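Local coordinates for response regulator receiver protein (Pseudoalteromonas atlantica T6c, PDB 3KTO) that is probably a signalling protein of the two-component type, built on a CheY-like receiver domain and thought to act in transcription regulation, at residues I56-E61 with T83-S88; S66-L71 with M99-A104. All blocks are in the same frame, centred on the assembly; numbering follows the deposited sequence.

Interaction 1. Residues I56-E61 with T83-S88; sequences IEAHLE and TIVMAS
Ala-87 CB approaches the His-59 ring obliquely, 4.2 Å from CD2, while Ala-58 CB lies over the centre of one ring face, 3.9 Å above its plane. ND1 accepts a hydrogen bond from Asp-65 N, which helps to hold the ring's rotation. The other flat group, the Glu-57 carboxylate, lies near the end of the neighbouring strand, its CD 3.7 Å from Met-86 O. CG stands anti to the backbone N (chi1 154°) and the chain bends at chi2, which folds the acid back so that OE2 accepts His-59 N through its anti lone pair, at 2.8 Å. The same oxygen takes a hydrogen bond from a water that in turn accepts Ser-88 N, while OE1 forms a salt bridge with Lys-109. Between the backbones, Ile-56 N bonds to Ile-84 O, Met-86 N to Ile-56 O, and Ala-58 N to Met-86 O at 2.7 Å. On the face carrying Ile-56 and Val-85, the small Ala-58 CB fits against Val-85 CG1 at 3.8 Å. These are neighbouring parallel strands of a CheY-like receiver sheet, with Glu-57 probably at the strand-end position where receivers commonly carry the phosphoacceptor aspartate.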
loop_
_atom_site.group_PDB
_atom_site.type_symbol
_atom_site.label_atom_id
_atom_site.label_comp_id
_atom_site.label_asym_id
_atom_site.label_seq_id
_atom_site.Cartn_x
_atom_site.Cartn_y
_atom_site.Cartn_z
ATOM N N ILE A 56 -13.604 9.441 4.200
ATOM C CA ILE A 56 -13.760 8.276 3.345
ATOM C C ILE A 56 -12.563 8.057 2.428
ATOM O O ILE A 56 -12.067 8.998 1.803
ATOM C CB ILE A 56 -15.031 8.427 2.469
ATOM C CG1 ILE A 56 -16.252 8.733 3.350
ATOM C CG2 ILE A 56 -15.273 7.172 1.659
ATOM C CD1 ILE A 56 -17.547 8.965 2.536
ATOM N N GLU A 57 -12.109 6.807 2.374
ATOM C CA GLU A 57 -11.005 6.396 1.514
ATOM C C GLU A 57 -11.639 6.343 0.131
ATOM O O GLU A 57 -12.686 5.719 -0.058
ATOM C CB GLU A 57 -10.493 5.011 1.943
ATOM C CG GLU A 57 -9.815 4.166 0.851
ATOM C CD GLU A 57 -8.569 4.799 0.258
ATOM O OE1 GLU A 57 -7.614 5.093 1.015
ATOM O OE2 GLU A 57 -8.542 4.997 -0.976
ATOM N N ALA A 58 -11.018 7.019 -0.827
ATOM C CA ALA A 58 -11.545 7.079 -2.185
ATOM C C ALA A 58 -11.674 5.741 -2.890
ATOM O O ALA A 58 -12.611 5.541 -3.671
ATOM C CB ALA A 58 -10.679 8.033 -3.055
ATOM N N HIS A 59 -10.743 4.832 -2.626
ATOM C CA HIS A 59 -10.738 3.540 -3.312
ATOM C C HIS A 59 -10.943 2.351 -2.379
ATOM O O HIS A 59 -10.058 1.504 -2.232
ATOM C CB HIS A 59 -9.419 3.386 -4.065
ATOM C CG HIS A 59 -9.039 4.595 -4.859
ATOM N ND1 HIS A 59 -9.887 5.185 -5.771
ATOM C CD2 HIS A 59 -7.900 5.328 -4.876
ATOM C CE1 HIS A 59 -9.287 6.228 -6.316
ATOM N NE2 HIS A 59 -8.079 6.337 -5.790
ATOM N N LEU A 60 -12.113 2.303 -1.753
ATOM C CA LEU A 60 -12.444 1.230 -0.825
ATOM C C LEU A 60 -12.250 -0.144 -1.458
ATOM O O LEU A 60 -12.702 -0.397 -2.574
ATOM C CB LEU A 60 -13.883 1.397 -0.333
ATOM C CG LEU A 60 -14.091 2.623 0.560
ATOM C CD1 LEU A 60 -15.578 2.916 0.703
ATOM C CD2 LEU A 60 -13.448 2.389 1.920
ATOM N N GLU A 61 -11.552 -1.011 -0.734
ATOM C CA GLU A 61 -11.256 -2.368 -1.178
ATOM C C GLU A 61 -10.572 -2.436 -2.544
ATOM O O GLU A 61 -10.685 -3.426 -3.261
ATOM C CB GLU A 61 -12.534 -3.215 -1.168
ATOM C CG GLU A 61 -13.197 -3.230 0.203
ATOM C CD GLU A 61 -14.159 -4.386 0.401
ATOM O OE1 GLU A 61 -15.056 -4.581 -0.445
ATOM O OE2 GLU A 61 -14.023 -5.096 1.419
ATOM N N THR A 83 -17.425 16.121 4.222
ATOM C CA THR A 83 -16.648 14.910 4.026
ATOM C C THR A 83 -15.227 15.147 3.538
ATOM O O THR A 83 -14.994 15.896 2.588
ATOM C CB THR A 83 -17.358 13.977 3.033
ATOM O OG1 THR A 83 -18.656 13.638 3.541
ATOM C CG2 THR A 83 -16.541 12.714 2.808
ATOM N N ILE A 84 -14.284 14.498 4.212
ATOM C CA ILE A 84 -12.871 14.572 3.864
ATOM C C ILE A 84 -12.567 13.274 3.108
ATOM O O ILE A 84 -12.723 12.184 3.656
ATOM C CB ILE A 84 -11.974 14.603 5.130
ATOM C CG1 ILE A 84 -12.301 15.820 5.995
ATOM C CG2 ILE A 84 -10.517 14.625 4.731
ATOM C CD1 ILE A 84 -11.545 15.829 7.322
ATOM N N VAL A 85 -12.169 13.378 1.850
ATOM C CA VAL A 85 -11.837 12.188 1.077
ATOM C C VAL A 85 -10.311 11.997 1.089
ATOM O O VAL A 85 -9.561 12.954 0.907
ATOM C CB VAL A 85 -12.361 12.316 -0.366
ATOM C CG1 VAL A 85 -11.874 11.148 -1.201
ATOM C CG2 VAL A 85 -13.898 12.346 -0.354
HETATM N N MSE A 86 -9.861 10.765 1.335
HETATM C CA MSE A 86 -8.438 10.458 1.394
HETATM C C MSE A 86 -8.107 9.315 0.441
HETATM O O MSE A 86 -8.941 8.450 0.180
HETATM C CB MSE A 86 -8.043 10.059 2.816
HETATM C CG MSE A 86 -8.383 11.109 3.876
HETATM SE SE MSE A 86 -7.789 10.597 5.653
HETATM C CE MSE A 86 -5.946 11.160 5.479
ATOM N N ALA A 87 -6.888 9.318 -0.078
ATOM C CA ALA A 87 -6.467 8.268 -0.999
ATOM C C ALA A 87 -4.952 8.154 -0.976
ATOM O O ALA A 87 -4.245 9.155 -0.885
ATOM C CB ALA A 87 -6.955 8.587 -2.424
ATOM N N SER A 88 -4.458 6.926 -1.019
ATOM C CA SER A 88 -3.021 6.688 -1.025
ATOM C C SER A 88 -2.592 6.543 -2.476
ATOM O O SER A 88 -1.407 6.406 -2.784
ATOM C CB SER A 88 -2.691 5.421 -0.234
ATOM O OG SER A 88 -3.514 4.343 -0.639
HETATM O O HOH W 1 -6.022 4.897 -1.910
#

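Interaction 2. Residues S66-L71 with M99-A104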
loop_
_atom_site.group_PDB
_atom_site.type_symbol
_atom_site.label_atom_id
_atom_site.label_comp_id
_atom_site.label_asym_id
_atom_site.label_seq_id
_atom_site.Cartn_x
_atom_site.Cartn_y
_atom_site.Cartn_z
ATOM N N SER A 66 -14.666 3.915 -5.509
ATOM C CA SER A 66 -15.850 3.418 -4.792
ATOM C C SER A 66 -16.214 4.264 -3.567
ATOM O O SER A 66 -17.386 4.387 -3.220
ATOM C CB SER A 66 -15.681 1.943 -4.403
ATOM O OG SER A 66 -14.582 1.711 -3.551
ATOM N N GLY A 67 -15.217 4.867 -2.926
ATOM C CA GLY A 67 -15.493 5.708 -1.777
ATOM C C GLY A 67 -16.209 6.978 -2.217
ATOM O O GLY A 67 -17.127 7.450 -1.542
ATOM N N ILE A 68 -15.795 7.531 -3.356
ATOM C CA ILE A 68 -16.407 8.742 -3.891
ATOM C C ILE A 68 -17.836 8.418 -4.322
ATOM O O ILE A 68 -18.743 9.223 -4.146
ATOM C CB ILE A 68 -15.587 9.285 -5.083
ATOM C CG1 ILE A 68 -14.195 9.686 -4.591
ATOM C CG2 ILE A 68 -16.281 10.490 -5.704
ATOM C CD1 ILE A 68 -13.188 9.940 -5.709
ATOM N N GLU A 69 -18.032 7.230 -4.877
ATOM C CA GLU A 69 -19.369 6.806 -5.295
ATOM C C GLU A 69 -20.260 6.794 -4.039
ATOM O O GLU A 69 -21.415 7.228 -4.064
ATOM C CB GLU A 69 -19.283 5.416 -5.927
ATOM C CG GLU A 69 -20.581 4.885 -6.483
ATOM C CD GLU A 69 -20.405 3.528 -7.133
ATOM O OE1 GLU A 69 -19.902 2.612 -6.458
ATOM O OE2 GLU A 69 -20.766 3.375 -8.319
ATOM N N LEU A 70 -19.713 6.303 -2.932
ATOM C CA LEU A 70 -20.457 6.279 -1.679
ATOM C C LEU A 70 -20.879 7.705 -1.334
ATOM O O LEU A 70 -22.032 7.950 -0.991
ATOM C CB LEU A 70 -19.601 5.706 -0.547
ATOM C CG LEU A 70 -20.181 5.811 0.867
ATOM C CD1 LEU A 70 -21.537 5.109 0.952
ATOM C CD2 LEU A 70 -19.196 5.183 1.839
ATOM N N LEU A 71 -19.944 8.646 -1.430
ATOM C CA LEU A 71 -20.256 10.044 -1.135
ATOM C C LEU A 71 -21.367 10.544 -2.062
ATOM O O LEU A 71 -22.313 11.180 -1.615
ATOM C CB LEU A 71 -19.008 10.934 -1.308
ATOM C CG LEU A 71 -19.223 12.449 -1.195
ATOM C CD1 LEU A 71 -19.968 12.795 0.095
ATOM C CD2 LEU A 71 -17.856 13.144 -1.223
HETATM N N MSE A 99 -14.218 16.460 -5.663
HETATM C CA MSE A 99 -14.652 17.830 -5.427
HETATM C C MSE A 99 -16.071 18.068 -5.962
HETATM O O MSE A 99 -16.865 18.751 -5.322
HETATM C CB MSE A 99 -13.654 18.836 -6.029
HETATM C CG MSE A 99 -12.226 18.767 -5.416
HETATM SE SE MSE A 99 -12.134 18.586 -3.473
HETATM C CE MSE A 99 -12.287 16.710 -3.389
ATOM N N ARG A 100 -16.400 17.497 -7.117
ATOM C CA ARG A 100 -17.753 17.663 -7.649
ATOM C C ARG A 100 -18.766 16.913 -6.789
ATOM O O ARG A 100 -19.958 17.202 -6.826
ATOM C CB ARG A 100 -17.834 17.147 -9.087
ATOM C CG ARG A 100 -17.260 18.114 -10.101
ATOM C CD ARG A 100 -17.207 17.514 -11.487
ATOM N NE ARG A 100 -16.833 18.513 -12.481
ATOM C CZ ARG A 100 -16.251 18.219 -13.636
ATOM N NH1 ARG A 100 -15.978 16.956 -13.935
ATOM N NH2 ARG A 100 -15.942 19.183 -14.493
ATOM N N ALA A 101 -18.290 15.939 -6.022
ATOM C CA ALA A 101 -19.171 15.155 -5.165
ATOM C C ALA A 101 -19.373 15.868 -3.831
ATOM O O ALA A 101 -19.917 15.294 -2.887
ATOM C CB ALA A 101 -18.586 13.764 -4.946
ATOM N N SER A 102 -18.908 17.116 -3.772
ATOM C CA SER A 102 -19.018 17.985 -2.604
ATOM C C SER A 102 -18.032 17.752 -1.463
ATOM O O SER A 102 -18.222 18.278 -0.371
ATOM C CB SER A 102 -20.436 17.945 -2.032
ATOM O OG SER A 102 -20.610 16.813 -1.193
ATOM N N ALA A 103 -16.985 16.976 -1.697
ATOM C CA ALA A 103 -16.001 16.732 -0.644
ATOM C C ALA A 103 -15.469 18.063 -0.115
ATOM O O ALA A 103 -15.234 18.985 -0.889
ATOM C CB ALA A 103 -14.849 15.894 -1.192
ATOM N N ALA A 104 -15.297 18.165 1.200
ATOM C CA ALA A 104 -14.776 19.396 1.803
ATOM C C ALA A 104 -13.279 19.520 1.517
ATOM O O ALA A 104 -12.746 20.618 1.424
ATOM C CB ALA A 104 -15.023 19.400 3.316
#
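Apolar packing of Leu-71 and Ile-68 against Ala-101 sets one side of helix 66-76 on the C-terminal end of helix 92-100, two neighbouring helices of the receiver fold. No hydrogen bond crosses between 66-71 and 99-104, so the fit rests on shape. The second helix closes with a Schellman motif: Ser-102, at positive phi, is its C-prime residue, Ser-102 N bonds to Met-99 O at 3.0 Å, and Ala-103 N reaches back to Ala-98 O. That turn sets Ala-101 and Ala-103 against Leu-71, and their methyl side chains are short enough to let the leucine come close. With CG anti to the backbone N (chi1 173°), Leu-71 extends its branch toward the end of helix 92-100. CD2 does most of the touching, lying 3.8 Å from Ala-101 CB and 4.1 Å from Ala-103 CB. Beneath, the same leucine also meets Thr-83 and Val-85 of the sheet. An alanine in place of Leu-71 would probably open a gap between the helix end and the sheet, taking from the Ala-101 and Ala-103 methyls the leucine branch they pack on. One turn earlier, the beta-branched Ile-68 adds its CG2, 4.1 Å from Ala-101 CB, and continues onto Ala-98. Closest of all, Leu-71 CG and CD2 both rest 3.4 Å from the backbone oxygen Ala-101 O.

Interactions 1 and 2, whose centres are about 9 Å apart, are successive layers of one alpha/beta fold: the strand pair first, then the helices packed on one of its faces. Their segments alternate along the chain, and backbone bonds join them at two places. Ala-58 O probably accepts Gly-67 N (2.8 Å), tying the strand-end turn to the first turn of helix 66-76, and Thr-83 O probably accepts Ala-104 N (2.7 Å), leading on to strand 105-108. Val-85 is shared, touched by Leu-71 and Ala-103 as well as by Ala-58. Glu-57, at the end of its strand in interaction 1, probably occupies the place of the usual phosphoacceptor aspartate and pairs with Lys-109, just past strand 105-108.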